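Local coordinates for protein Amuc_1102 (Akkermansia muciniphila, PDB 7DSZ) that is of unestablished function but adopts an immunoglobulin-like fold related to archaeal type IV pilus proteins, and so may take part in a pilus-like assembly, at residues F76-I80 with Y110-Y114; L26-M30 with W133-V139; R31-V36 with P184-W189. One frame throughout, in Å; residues are numbered along the deposited sequence. Where two conformers were deposited one is given.

Contact 1 of 3, residues F76-I80 with Y110-Y114; sequences FKFYI and YASVY
Phe76 and Phe78 meet Ala111 and Val113 in face-to-face packing between two beta sheets, at the centre of the immunoglobulin-like sandwich. The axes of segments 76-80 and 110-114 approach to 8.7 Å and cross at -45°, and the gap is filled mainly by apolar side chains. Val113 approaches the Phe78 ring head-on with both methyls, and in the conformer given CG1 lies over the face, 3.5 Å from the ring centroid in a CH-pi contact. Phe78 CG stands anti to its own carbonyl carbon (chi1 -65°), which carries the ring across to the valine. Ala111 CB sits over one face of the Phe76 ring, offset toward the rim and 3.8 Å from its centroid, and also lies at the edge of the Phe78 ring, 4.0 Å from Phe78 CZ. One methyl thus serves two rings by different sides. Ser112 and Tyr114 leave the strand away from segment 76-80, and Ser112 OG and Tyr114 OH are hydrogen-bonded to each other. Strand 70-83 is flanked by strands 91-104 and 134-143; Tyr100 from the former and Val139 from the latter also pack on Phe76, and strand 109-115 pairs with strand 50-63.

Contact 2 of 3, residues L26-M30 with W133-V139; sequences LSLYM and WVKYQGV
Leu26 and Gln137 make the one hydrogen bond of this contact, with Gln137 NE2 donating to Leu26 O at 3.0 Å. The bond is bent, with an N-H...O angle of 146°. The donor stands well above the carbonyl plane of Leu26, whereas the acceptor lies close to the amide plane of Gln137. The flat amide also packs against the leucine side chain, Leu26 CD2 being 3.9 Å from Gln137 CD, and the same methyl reaches Val139 CG2. Further along, Leu28 crosses Trp133 at about a right angle, and its CD2 touches Trp133 CZ2 at 3.6 Å and Val134 CG2 at 4.0 Å. Val134 CG2 in turn lies over one face of the indole, so Leu28 CD2, Val134 CG2 and the indole touch one another as a cluster. Met30 SD arrives at the edge of that ring, 4.2 Å from Trp133 CZ2.

Trp133 owes its place to a first torsion that sets CG between the backbone N and carbonyl carbon (chi1 56°), and helix 117-124 packs on the indole through Val120, Ile123 and Thr124. The Gln137 side chain leaves CG extended, and its NE2 has a second partner in Tyr151 OH. Just before it, Lys135 and Tyr136 both face Ala81 in a classic beta bulge. Chemically, one directional polar link, from a side-chain amide shared between a backbone carbonyl and a tyrosine hydroxyl, and a larger apolar patch together join strand 18-32 of the three-stranded sheet to strand 134-143 of the larger mixed sheet across the sandwich.

Contact 3 of 3, residues R31-V36 with P184-W189; sequences RQSPNV and PFSVFW
Arg31 leaves its strand with CG anti to the carbonyl carbon (chi1 -61°) and then bends at chi3 (47°), which slides its guanidinium between the rings of Phe185 and Trp189. On one face the group lies flat on the Trp189 indole, the planes only 10° apart, in a cation-pi stack with Arg31 CZ 3.7 Å from the centroid of the six-membered ring. Phe185 covers the opposite face obliquely, its CE1 3.5 Å from Arg31 NH2. The charge is met from outside by Asp53, which forms a salt bridge to Arg31 NH1 and is likely to fix the rotation of the group. With an alanine here, Asp53 would probably lose its salt-bridge mate and a gap would open between Phe185 and Trp189, whose indole would be freer to turn. Beyond the arginine, Pro34 wedges between two phenylalanines: Pro34 CD is 3.8 Å from Phe185 CE1, and Pro34 CB stands over the face of the Phe188 ring, 4.0 Å from its centroid. Val36 CG2 touches the edge of that ring at Phe188 CZ. A type I turn, closed by Phe188 N to Phe185 O, sets these two phenylalanines at its ends, with Trp189 following. The contact pins the loop between strands 169-171 and 195-196 to the end of strand 18-32, next to Trp51 of strand 50-63, and Val36 also packs on Val36 of each of the two other subunits.

In the fold
From the N terminus, strand 18-32 and the loop that follows it supply the first partners of two contacts in succession: residues 26-30 for contact 2 and, directly after them, 31-36 for contact 3. Contact 1 closes the shortest loop, from 76-80 to 110-114, which lies within those of both contact 2, closed at 133-139, and contact 3, closed at 184-189. The latter two loops cross. Contacts 1 and 2 join the three-stranded sheet to the larger one and meet directly, since strands 70-83 and 134-143 are neighbours and Tyr79 O lies 2.8 Å from Gly138 N. Contact 3, about 17 Å from contact 1 between centres, ties the late loop to the strand's end; Tyr114 packs against Phe185.

Contact 1 of 3, residues F76-I80 with Y110-Y114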
ATOM      1  N   PHE C  76      15.899 -10.073   2.729  1.00 18.46           N
ATOM      2  CA  PHE C  76      15.625 -11.469   2.415  1.00 16.83           C
ATOM      3  C   PHE C  76      15.254 -11.567   0.945  1.00 20.33           C
ATOM      4  O   PHE C  76      14.338 -10.881   0.497  1.00 21.31           O
ATOM      5  CB  PHE C  76      14.470 -12.008   3.263  1.00 17.17           C
ATOM      6  CG  PHE C  76      14.878 -12.449   4.633  1.00 17.31           C
ATOM      7  CD1 PHE C  76      15.366 -11.530   5.553  1.00 17.25           C
ATOM      8  CD2 PHE C  76      14.775 -13.780   5.004  1.00 17.08           C
ATOM      9  CE1 PHE C  76      15.742 -11.933   6.830  1.00 17.43           C
ATOM     10  CE2 PHE C  76      15.157 -14.195   6.285  1.00 18.45           C
ATOM     11  CZ  PHE C  76      15.649 -13.255   7.196  1.00 17.26           C
ATOM     12  N   LYS C  77      15.940 -12.434   0.207  1.00 17.78           N
ATOM     13  CA  LYS C  77      15.604 -12.696  -1.188  1.00 17.61           C
ATOM     14  C   LYS C  77      15.016 -14.096  -1.275  1.00 18.02           C
ATOM     15  O   LYS C  77      15.657 -15.070  -0.865  1.00 19.07           O
ATOM     16  CB  LYS C  77      16.833 -12.545  -2.083  1.00 18.15           C
ATOM     17  CG  LYS C  77      17.373 -11.134  -2.092  1.00 22.49           C
ATOM     18  CD  LYS C  77      18.671 -11.020  -2.901  1.00 25.54           C
ATOM     19  CE  LYS C  77      19.049  -9.544  -3.120  1.00 33.98           C
ATOM     20  NZ  LYS C  77      20.337  -9.417  -3.873  1.00 33.38           N
ATOM     21  N   PHE C  78      13.774 -14.184  -1.749  1.00 16.75           N
ATOM     22  CA  PHE C  78      13.073 -15.451  -1.880  1.00 18.28           C
ATOM     23  C   PHE C  78      13.058 -15.886  -3.340  1.00 17.09           C
ATOM     24  O   PHE C  78      12.772 -15.077  -4.223  1.00 17.93           O
ATOM     25  CB  PHE C  78      11.630 -15.335  -1.397  1.00 18.21           C
ATOM     26  CG  PHE C  78      11.493 -15.042   0.074  1.00 14.18           C
ATOM     27  CD1 PHE C  78      11.598 -13.734   0.531  1.00 14.41           C
ATOM     28  CD2 PHE C  78      11.242 -16.056   0.978  1.00 17.57           C
ATOM     29  CE1 PHE C  78      11.451 -13.444   1.880  1.00 17.87           C
ATOM     30  CE2 PHE C  78      11.094 -15.787   2.337  1.00 21.07           C
ATOM     31  CZ  PHE C  78      11.190 -14.479   2.784  1.00 18.94           C
ATOM     32  N   TYR C  79      13.332 -17.171  -3.575  1.00 18.73           N
ATOM     33  CA  TYR C  79      13.291 -17.776  -4.903  1.00 20.06           C
ATOM     34  C   TYR C  79      12.403 -19.001  -4.827  1.00 19.31           C
ATOM     35  O   TYR C  79      12.671 -19.913  -4.033  1.00 20.59           O
ATOM     36  CB  TYR C  79      14.687 -18.194  -5.385  1.00 21.90           C
ATOM     37  CG  TYR C  79      15.714 -17.092  -5.348  1.00 21.43           C
ATOM     38  CD1 TYR C  79      16.466 -16.868  -4.201  1.00 21.49           C
ATOM     39  CD2 TYR C  79      15.950 -16.294  -6.458  1.00 22.46           C
ATOM     40  CE1 TYR C  79      17.416 -15.873  -4.153  1.00 21.57           C
ATOM     41  CE2 TYR C  79      16.903 -15.287  -6.422  1.00 24.91           C
ATOM     42  CZ  TYR C  79      17.631 -15.084  -5.260  1.00 27.75           C
ATOM     43  OH  TYR C  79      18.587 -14.092  -5.194  1.00 29.15           O
ATOM     44  N   ILE C  80      11.372 -19.043  -5.663  1.00 20.50           N
ATOM     45  CA  ILE C  80      10.435 -20.154  -5.685  0.50 20.24           C
ATOM     46  C   ILE C  80      10.256 -20.593  -7.133  1.00 21.15           C
ATOM     47  O   ILE C  80      10.026 -19.762  -8.018  1.00 20.72           O
ATOM     48  CB  ILE C  80       9.089 -19.772  -5.038  0.50 23.35           C
ATOM     49  CG1 ILE C  80       9.286 -19.562  -3.527  0.50 22.70           C
ATOM     50  CG2 ILE C  80       8.036 -20.849  -5.308  0.50 22.98           C
ATOM     51  CD1 ILE C  80       8.189 -18.751  -2.835  0.50 22.65           C
ATOM     52  N   TYR C 110      10.541 -14.644  12.345  1.00 16.55           N
ATOM     53  CA  TYR C 110      10.169 -15.274  11.086  1.00 15.66           C
ATOM     54  C   TYR C 110      10.239 -14.270   9.949  1.00 14.96           C
ATOM     55  O   TYR C 110       9.990 -13.079  10.139  1.00 14.14           O
ATOM     56  CB  TYR C 110       8.735 -15.818  11.107  1.00 18.22           C
ATOM     57  CG  TYR C 110       8.594 -17.263  11.507  1.00 16.13           C
ATOM     58  CD1 TYR C 110       8.613 -18.272  10.544  1.00 17.23           C
ATOM     59  CD2 TYR C 110       8.394 -17.617  12.842  1.00 19.94           C
ATOM     60  CE1 TYR C 110       8.468 -19.610  10.901  1.00 18.32           C
ATOM     61  CE2 TYR C 110       8.252 -18.956  13.211  1.00 19.39           C
ATOM     62  CZ  TYR C 110       8.276 -19.937  12.232  1.00 19.14           C
ATOM     63  OH  TYR C 110       8.111 -21.264  12.568  1.00 19.98           O
ATOM     64  N   ALA C 111      10.536 -14.781   8.754  1.00 14.34           N
ATOM     65  CA  ALA C 111      10.339 -14.056   7.502  1.00 14.49           C
ATOM     66  C   ALA C 111       9.295 -14.798   6.664  1.00 16.65           C
ATOM     67  O   ALA C 111       9.056 -15.995   6.857  1.00 16.85           O
ATOM     68  CB  ALA C 111      11.656 -13.911   6.730  1.00 14.54           C
ATOM     69  N   SER C 112       8.656 -14.092   5.728  1.00 16.68           N
ATOM     70  CA  SER C 112       7.616 -14.757   4.951  1.00 15.81           C
ATOM     71  C   SER C 112       7.419 -14.076   3.599  1.00 15.80           C
ATOM     72  O   SER C 112       7.802 -12.920   3.394  1.00 15.56           O
ATOM     73  CB  SER C 112       6.280 -14.792   5.717  1.00 16.28           C
ATOM     74  OG  SER C 112       5.782 -13.477   5.955  1.00 16.99           O
ATOM     75  N   VAL C 113       6.839 -14.841   2.670  1.00 17.10           N
ATOM     76  CA  VAL C 113       6.340 -14.317   1.397  0.50 14.80           C
ATOM     77  C   VAL C 113       5.123 -15.137   1.023  1.00 14.07           C
ATOM     78  O   VAL C 113       4.894 -16.226   1.552  1.00 16.03           O
ATOM     79  CB  VAL C 113       7.355 -14.360   0.228  0.50 15.83           C
ATOM     80  CG1 VAL C 113       8.337 -13.226   0.339  0.50 17.47           C
ATOM     81  CG2 VAL C 113       8.036 -15.722   0.158  0.50 13.93           C
ATOM     82  N   TYR C 114       4.310 -14.598   0.105  1.00 16.45           N
ATOM     83  CA  TYR C 114       2.985 -15.154  -0.139  1.00 15.03           C
ATOM     84  C   TYR C 114       2.680 -15.235  -1.628  1.00 16.72           C
ATOM     85  O   TYR C 114       3.135 -14.405  -2.416  1.00 18.48           O
ATOM     86  CB  TYR C 114       1.877 -14.300   0.526  1.00 14.35           C
ATOM     87  CG  TYR C 114       2.132 -14.084   2.013  1.00 13.60           C
ATOM     88  CD1 TYR C 114       3.114 -13.200   2.446  1.00 15.72           C
ATOM     89  CD2 TYR C 114       1.408 -14.792   2.973  1.00 17.31           C
ATOM     90  CE1 TYR C 114       3.386 -13.031   3.785  1.00 16.48           C
ATOM     91  CE2 TYR C 114       1.659 -14.614   4.338  1.00 18.24           C
ATOM     92  CZ  TYR C 114       2.658 -13.727   4.731  1.00 17.82           C
ATOM     93  OH  TYR C 114       2.938 -13.535   6.083  1.00 15.78           O
TER

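Contact 2 of 3, residues L26-M30 with W133-V139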
ATOM      1  N   LEU C  26      12.515 -22.980   4.838  1.00 19.14           N
ATOM      2  CA  LEU C  26      11.281 -22.400   4.304  1.00 18.46           C
ATOM      3  C   LEU C  26      10.211 -23.481   4.208  1.00 21.73           C
ATOM      4  O   LEU C  26      10.418 -24.510   3.553  1.00 22.90           O
ATOM      5  CB  LEU C  26      11.529 -21.790   2.923  1.00 18.97           C
ATOM      6  CG  LEU C  26      10.392 -20.911   2.401  1.00 19.50           C
ATOM      7  CD1 LEU C  26      10.238 -19.615   3.221  1.00 19.58           C
ATOM      8  CD2 LEU C  26      10.623 -20.585   0.944  1.00 17.58           C
ATOM      9  N   SER C  27       9.070 -23.250   4.855  1.00 17.67           N
ATOM     10  CA  SER C  27       7.925 -24.152   4.822  1.00 18.78           C
ATOM     11  C   SER C  27       6.744 -23.461   4.161  1.00 21.24           C
ATOM     12  O   SER C  27       6.538 -22.265   4.347  1.00 21.31           O
ATOM     13  CB  SER C  27       7.504 -24.585   6.224  1.00 22.88           C
ATOM     14  OG  SER C  27       8.479 -25.432   6.800  1.00 25.38           O
ATOM     15  N   LEU C  28       5.939 -24.232   3.435  1.00 20.43           N
ATOM     16  CA  LEU C  28       4.702 -23.719   2.844  1.00 18.97           C
ATOM     17  C   LEU C  28       3.516 -24.092   3.720  1.00 19.84           C
ATOM     18  O   LEU C  28       3.314 -25.274   4.031  1.00 23.38           O
ATOM     19  CB  LEU C  28       4.495 -24.275   1.437  1.00 20.03           C
ATOM     20  CG  LEU C  28       3.089 -24.069   0.853  1.00 21.09           C
ATOM     21  CD1 LEU C  28       2.845 -22.581   0.614  1.00 20.65           C
ATOM     22  CD2 LEU C  28       2.947 -24.847  -0.440  1.00 24.25           C
ATOM     23  N   TYR C  29       2.745 -23.090   4.118  1.00 17.50           N
ATOM     24  CA  TYR C  29       1.467 -23.271   4.790  1.00 16.22           C
ATOM     25  C   TYR C  29       0.366 -22.703   3.913  1.00 20.69           C
ATOM     26  O   TYR C  29       0.436 -21.535   3.517  1.00 19.40           O
ATOM     27  CB  TYR C  29       1.413 -22.544   6.122  1.00 17.88           C
ATOM     28  CG  TYR C  29       2.393 -23.011   7.169  1.00 16.40           C
ATOM     29  CD1 TYR C  29       2.027 -23.992   8.080  1.00 21.19           C
ATOM     30  CD2 TYR C  29       3.656 -22.449   7.264  1.00 18.19           C
ATOM     31  CE1 TYR C  29       2.903 -24.411   9.065  1.00 19.20           C
ATOM     32  CE2 TYR C  29       4.552 -22.865   8.264  1.00 19.05           C
ATOM     33  CZ  TYR C  29       4.153 -23.842   9.151  1.00 21.67           C
ATOM     34  OH  TYR C  29       4.998 -24.250  10.141  1.00 22.98           O
ATOM     35  N   MET C  30      -0.654 -23.507   3.623  1.00 20.31           N
ATOM     36  CA  MET C  30      -1.850 -22.985   2.979  1.00 19.53           C
ATOM     37  C   MET C  30      -2.785 -22.480   4.068  1.00 20.26           C
ATOM     38  O   MET C  30      -3.128 -23.222   4.994  1.00 25.68           O
ATOM     39  CB  MET C  30      -2.531 -24.051   2.107  1.00 22.12           C
ATOM     40  CG  MET C  30      -1.635 -24.603   1.008  1.00 23.83           C
ATOM     41  SD  MET C  30      -1.054 -23.331  -0.144  1.00 25.10           S
ATOM     42  CE  MET C  30      -2.574 -22.532  -0.605  1.00 22.87           C
ATOM     43  N   TRP C 133       3.548 -28.868  -5.748  1.00 32.55           N
ATOM     44  CA  TRP C 133       3.644 -27.902  -6.828  1.00 26.34           C
ATOM     45  C   TRP C 133       4.827 -26.960  -6.676  1.00 22.19           C
ATOM     46  O   TRP C 133       5.206 -26.308  -7.650  1.00 25.46           O
ATOM     47  CB  TRP C 133       2.338 -27.113  -6.948  1.00 30.71           C
ATOM     48  CG  TRP C 133       1.864 -26.402  -5.702  1.00 26.21           C
ATOM     49  CD1 TRP C 133       1.057 -26.908  -4.716  1.00 28.69           C
ATOM     50  CD2 TRP C 133       2.110 -25.031  -5.354  1.00 21.81           C
ATOM     51  NE1 TRP C 133       0.802 -25.937  -3.768  1.00 28.14           N
ATOM     52  CE2 TRP C 133       1.438 -24.778  -4.137  1.00 27.97           C
ATOM     53  CE3 TRP C 133       2.834 -23.994  -5.954  1.00 23.58           C
ATOM     54  CZ2 TRP C 133       1.473 -23.525  -3.505  1.00 22.81           C
ATOM     55  CZ3 TRP C 133       2.872 -22.759  -5.331  1.00 21.63           C
ATOM     56  CH2 TRP C 133       2.207 -22.538  -4.108  1.00 21.30           C
ATOM     57  N   VAL C 134       5.433 -26.884  -5.496  1.00 25.42           N
ATOM     58  CA  VAL C 134       6.657 -26.113  -5.307  1.00 23.64           C
ATOM     59  C   VAL C 134       7.837 -27.028  -5.623  1.00 24.05           C
ATOM     60  O   VAL C 134       8.127 -27.959  -4.869  1.00 28.51           O
ATOM     61  CB  VAL C 134       6.758 -25.560  -3.881  1.00 24.15           C
ATOM     62  CG1 VAL C 134       8.021 -24.717  -3.745  1.00 26.91           C
ATOM     63  CG2 VAL C 134       5.512 -24.752  -3.524  1.00 24.53           C
ATOM     64  N   LYS C 135       8.538 -26.750  -6.719  1.00 24.52           N
ATOM     65  CA  LYS C 135       9.620 -27.624  -7.162  1.00 27.67           C
ATOM     66  C   LYS C 135      10.946 -27.297  -6.486  1.00 31.44           C
ATOM     67  O   LYS C 135      11.643 -28.202  -6.017  1.00 28.97           O
ATOM     68  CB  LYS C 135       9.763 -27.542  -8.685  1.00 28.59           C
ATOM     69  CG  LYS C 135       8.540 -28.077  -9.420  1.00 35.53           C
ATOM     70  CD  LYS C 135       8.050 -29.378  -8.787  1.00 34.00           C
ATOM     71  CE  LYS C 135       6.853 -29.934  -9.546  1.00 37.71           C
ATOM     72  NZ  LYS C 135       6.259 -31.124  -8.883  1.00 43.39           N
ATOM     73  N   TYR C 136      11.307 -26.017  -6.429  1.00 24.51           N
ATOM     74  CA  TYR C 136      12.521 -25.576  -5.756  1.00 23.03           C
ATOM     75  C   TYR C 136      12.227 -24.360  -4.888  1.00 26.25           C
ATOM     76  O   TYR C 136      11.335 -23.564  -5.198  1.00 23.79           O
ATOM     77  CB  TYR C 136      13.596 -25.199  -6.746  1.00 23.17           C
ATOM     78  CG  TYR C 136      13.949 -26.307  -7.711  1.00 32.09           C
ATOM     79  CD1 TYR C 136      14.573 -27.455  -7.264  1.00 36.49           C
ATOM     80  CD2 TYR C 136      13.649 -26.203  -9.062  1.00 39.07           C
ATOM     81  CE1 TYR C 136      14.908 -28.476  -8.132  1.00 42.47           C
ATOM     82  CE2 TYR C 136      13.983 -27.224  -9.948  1.00 41.87           C
ATOM     83  CZ  TYR C 136      14.611 -28.355  -9.469  1.00 38.72           C
ATOM     84  OH  TYR C 136      14.948 -29.377 -10.320  1.00 43.07           O
ATOM     85  N   GLN C 137      13.003 -24.222  -3.808  1.00 22.25           N
ATOM     86  CA  GLN C 137      12.918 -23.079  -2.903  1.00 21.24           C
ATOM     87  C   GLN C 137      14.319 -22.609  -2.537  1.00 21.50           C
ATOM     88  O   GLN C 137      15.250 -23.410  -2.420  1.00 22.16           O
ATOM     89  CB  GLN C 137      12.185 -23.407  -1.589  1.00 23.08           C
ATOM     90  CG  GLN C 137      10.800 -23.956  -1.777  1.00 24.32           C
ATOM     91  CD  GLN C 137      10.052 -24.148  -0.471  1.00 25.64           C
ATOM     92  OE1 GLN C 137       8.836 -23.966  -0.413  1.00 25.48           O
ATOM     93  NE2 GLN C 137      10.768 -24.553   0.578  1.00 24.27           N
ATOM     94  N   GLY C 138      14.459 -21.305  -2.322  1.00 21.10           N
ATOM     95  CA  GLY C 138      15.705 -20.770  -1.811  1.00 19.90           C
ATOM     96  C   GLY C 138      15.468 -19.451  -1.111  1.00 21.53           C
ATOM     97  O   GLY C 138      14.564 -18.690  -1.477  1.00 19.47           O
ATOM     98  N   VAL C 139      16.282 -19.181  -0.091  1.00 18.29           N
ATOM     99  CA  VAL C 139      16.257 -17.908   0.620  1.00 17.45           C
ATOM    100  C   VAL C 139      17.690 -17.446   0.828  1.00 18.52           C
ATOM    101  O   VAL C 139      18.510 -18.198   1.361  1.00 20.96           O
ATOM    102  CB  VAL C 139      15.541 -18.018   1.980  1.00 16.23           C
ATOM    103  CG1 VAL C 139      15.591 -16.678   2.714  1.00 17.07           C
ATOM    104  CG2 VAL C 139      14.090 -18.487   1.785  1.00 16.83           C
TER

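Contact 3 of 3, residues R31-V36 with P184-W189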
ATOM      1  N   ARG C  31      -3.199 -21.218   3.970  1.00 17.61           N
ATOM      2  CA  ARG C  31      -3.929 -20.588   5.062  1.00 19.56           C
ATOM      3  C   ARG C  31      -5.037 -19.727   4.491  1.00 24.24           C
ATOM      4  O   ARG C  31      -4.820 -18.996   3.525  1.00 22.41           O
ATOM      5  CB  ARG C  31      -3.021 -19.700   5.932  1.00 23.33           C
ATOM      6  CG  ARG C  31      -1.860 -20.429   6.623  1.00 26.38           C
ATOM      7  CD  ARG C  31      -1.021 -19.424   7.401  1.00 27.98           C
ATOM      8  NE  ARG C  31      -1.915 -18.587   8.170  1.00 34.98           N
ATOM      9  CZ  ARG C  31      -1.772 -17.290   8.381  1.00 30.01           C
ATOM     10  NH1 ARG C  31      -0.742 -16.603   7.894  1.00 25.43           N
ATOM     11  NH2 ARG C  31      -2.690 -16.680   9.102  1.00 31.69           N
ATOM     12  N   GLN C  32      -6.208 -19.772   5.100  1.00 22.29           N
ATOM     13  CA  GLN C  32      -7.310 -18.924   4.666  0.50 28.88           C
ATOM     14  C   GLN C  32      -7.044 -17.489   5.105  1.00 24.59           C
ATOM     15  O   GLN C  32      -6.505 -17.262   6.192  1.00 25.81           O
ATOM     16  CB  GLN C  32      -8.622 -19.431   5.261  0.50 35.27           C
ATOM     17  CG  GLN C  32      -9.864 -18.709   4.773  0.50 37.35           C
ATOM     18  CD  GLN C  32     -11.141 -19.459   5.114  0.50 48.86           C
ATOM     19  OE1 GLN C  32     -11.183 -20.242   6.067  0.50 49.33           O
ATOM     20  NE2 GLN C  32     -12.187 -19.233   4.327  0.50 50.52           N
ATOM     21  N   SER C  33      -7.408 -16.522   4.267  1.00 22.59           N
ATOM     22  CA  SER C  33      -7.205 -15.145   4.679  1.00 30.06           C
ATOM     23  C   SER C  33      -8.193 -14.812   5.791  1.00 34.13           C
ATOM     24  O   SER C  33      -9.230 -15.468   5.923  1.00 33.26           O
ATOM     25  CB  SER C  33      -7.375 -14.182   3.508  1.00 32.04           C
ATOM     26  OG  SER C  33      -8.656 -14.321   2.935  1.00 35.23           O
ATOM     27  N   PRO C  34      -7.881 -13.814   6.620  1.00 29.30           N
ATOM     28  CA  PRO C  34      -8.751 -13.510   7.759  1.00 33.96           C
ATOM     29  C   PRO C  34     -10.133 -13.082   7.290  1.00 30.62           C
ATOM     30  O   PRO C  34     -10.276 -12.326   6.329  1.00 32.01           O
ATOM     31  CB  PRO C  34      -8.011 -12.371   8.470  1.00 33.48           C
ATOM     32  CG  PRO C  34      -6.585 -12.499   8.023  1.00 33.40           C
ATOM     33  CD  PRO C  34      -6.667 -12.977   6.611  1.00 29.81           C
ATOM     34  N   ASN C  35     -11.155 -13.599   7.968  1.00 35.40           N
ATOM     35  CA  ASN C  35     -12.543 -13.237   7.689  1.00 41.02           C
ATOM     36  C   ASN C  35     -12.955 -12.226   8.754  1.00 30.44           C
ATOM     37  O   ASN C  35     -13.430 -12.579   9.831  1.00 33.29           O
ATOM     38  CB  ASN C  35     -13.447 -14.464   7.678  1.00 45.79           C
ATOM     39  CG  ASN C  35     -14.807 -14.171   7.091  1.00 51.02           C
ATOM     40  OD1 ASN C  35     -15.059 -13.065   6.602  1.00 52.77           O
ATOM     41  ND2 ASN C  35     -15.696 -15.158   7.127  1.00 65.91           N
ATOM     42  N   VAL C  36     -12.771 -10.957   8.428  1.00 31.19           N
ATOM     43  CA  VAL C  36     -12.897  -9.870   9.390  1.00 25.66           C
ATOM     44  C   VAL C  36     -14.374  -9.605   9.672  1.00 28.72           C
ATOM     45  O   VAL C  36     -15.191  -9.542   8.748  1.00 30.58           O
ATOM     46  CB  VAL C  36     -12.186  -8.622   8.848  1.00 33.21           C
ATOM     47  CG1 VAL C  36     -12.595  -7.394   9.597  1.00 35.64           C
ATOM     48  CG2 VAL C  36     -10.662  -8.835   8.908  1.00 29.23           C
ATOM     49  N   PRO C 184      -3.848  -9.557   2.823  1.00 19.22           N
ATOM     50  CA  PRO C 184      -4.784  -9.327   3.937  1.00 20.22           C
ATOM     51  C   PRO C 184      -4.252  -9.777   5.287  1.00 17.92           C
ATOM     52  O   PRO C 184      -4.921  -9.542   6.304  1.00 17.84           O
ATOM     53  CB  PRO C 184      -6.033 -10.138   3.538  1.00 23.00           C
ATOM     54  CG  PRO C 184      -5.621 -11.010   2.408  1.00 28.05           C
ATOM     55  CD  PRO C 184      -4.445 -10.375   1.749  1.00 21.00           C
ATOM     56  N   PHE C 185      -3.084 -10.409   5.336  1.00 18.13           N
ATOM     57  CA  PHE C 185      -2.488 -10.793   6.610  1.00 18.54           C
ATOM     58  C   PHE C 185      -1.728  -9.649   7.273  1.00 19.35           C
ATOM     59  O   PHE C 185      -1.195  -9.847   8.370  1.00 17.70           O
ATOM     60  CB  PHE C 185      -1.534 -11.976   6.411  1.00 16.81           C
ATOM     61  CG  PHE C 185      -2.196 -13.190   5.819  1.00 20.56           C
ATOM     62  CD1 PHE C 185      -3.018 -13.994   6.606  1.00 22.54           C
ATOM     63  CD2 PHE C 185      -1.995 -13.527   4.491  1.00 18.47           C
ATOM     64  CE1 PHE C 185      -3.636 -15.125   6.069  1.00 23.52           C
ATOM     65  CE2 PHE C 185      -2.609 -14.649   3.942  1.00 18.15           C
ATOM     66  CZ  PHE C 185      -3.427 -15.454   4.727  1.00 18.89           C
ATOM     67  N   SER C 186      -1.685  -8.476   6.641  1.00 17.70           N
ATOM     68  CA  SER C 186      -0.783  -7.401   7.056  1.00 19.09           C
ATOM     69  C   SER C 186      -0.885  -7.094   8.548  1.00 21.12           C
ATOM     70  O   SER C 186       0.134  -7.006   9.243  1.00 21.55           O
ATOM     71  CB  SER C 186      -1.075  -6.140   6.241  1.00 21.40           C
ATOM     72  OG  SER C 186      -0.260  -5.063   6.691  1.00 23.78           O
ATOM     73  N   VAL C 187      -2.101  -6.904   9.067  1.00 19.88           N
ATOM     74  CA  VAL C 187      -2.208  -6.466  10.464  1.00 20.28           C
ATOM     75  C   VAL C 187      -2.296  -7.618  11.456  1.00 23.65           C
ATOM     76  O   VAL C 187      -2.392  -7.365  12.665  1.00 23.06           O
ATOM     77  CB  VAL C 187      -3.420  -5.538  10.685  1.00 20.70           C
ATOM     78  CG1 VAL C 187      -3.390  -4.364   9.666  1.00 21.66           C
ATOM     79  CG2 VAL C 187      -4.713  -6.316  10.608  1.00 21.02           C
ATOM     80  N   PHE C 188      -2.243  -8.865  10.999  1.00 18.36           N
ATOM     81  CA  PHE C 188      -2.392 -10.021  11.875  1.00 18.33           C
ATOM     82  C   PHE C 188      -1.046 -10.670  12.163  1.00 17.44           C
ATOM     83  O   PHE C 188      -0.088 -10.506  11.413  1.00 19.66           O
ATOM     84  CB  PHE C 188      -3.344 -11.028  11.243  1.00 18.01           C
ATOM     85  CG  PHE C 188      -4.748 -10.501  11.128  1.00 19.89           C
ATOM     86  CD1 PHE C 188      -5.592 -10.536  12.234  1.00 23.20           C
ATOM     87  CD2 PHE C 188      -5.197  -9.922   9.959  1.00 22.97           C
ATOM     88  CE1 PHE C 188      -6.883 -10.040  12.155  1.00 27.65           C
ATOM     89  CE2 PHE C 188      -6.496  -9.404   9.878  1.00 26.01           C
ATOM     90  CZ  PHE C 188      -7.332  -9.477  10.988  1.00 24.31           C
ATOM     91  N   TRP C 189      -0.986 -11.411  13.279  1.00 18.01           N
ATOM     92  CA  TRP C 189       0.260 -12.037  13.725  1.00 18.72           C
ATOM     93  C   TRP C 189       1.409 -11.039  13.698  1.00 17.55           C
ATOM     94  O   TRP C 189       2.521 -11.349  13.259  1.00 18.03           O
ATOM     95  CB  TRP C 189       0.618 -13.254  12.871  1.00 17.60           C
ATOM     96  CG  TRP C 189      -0.330 -14.414  12.932  1.00 19.35           C
ATOM     97  CD1 TRP C 189      -1.508 -14.510  13.633  1.00 20.50           C
ATOM     98  CD2 TRP C 189      -0.144 -15.667  12.274  1.00 17.98           C
ATOM     99  NE1 TRP C 189      -2.075 -15.757  13.417  1.00 21.87           N
ATOM    100  CE2 TRP C 189      -1.253 -16.475  12.583  1.00 23.24           C
ATOM    101  CE3 TRP C 189       0.851 -16.172  11.426  1.00 17.51           C
ATOM    102  CZ2 TRP C 189      -1.392 -17.762  12.080  1.00 20.74           C
ATOM    103  CZ3 TRP C 189       0.714 -17.464  10.931  1.00 19.07           C
ATOM    104  CH2 TRP C 189      -0.399 -18.240  11.265  1.00 21.48           C
TER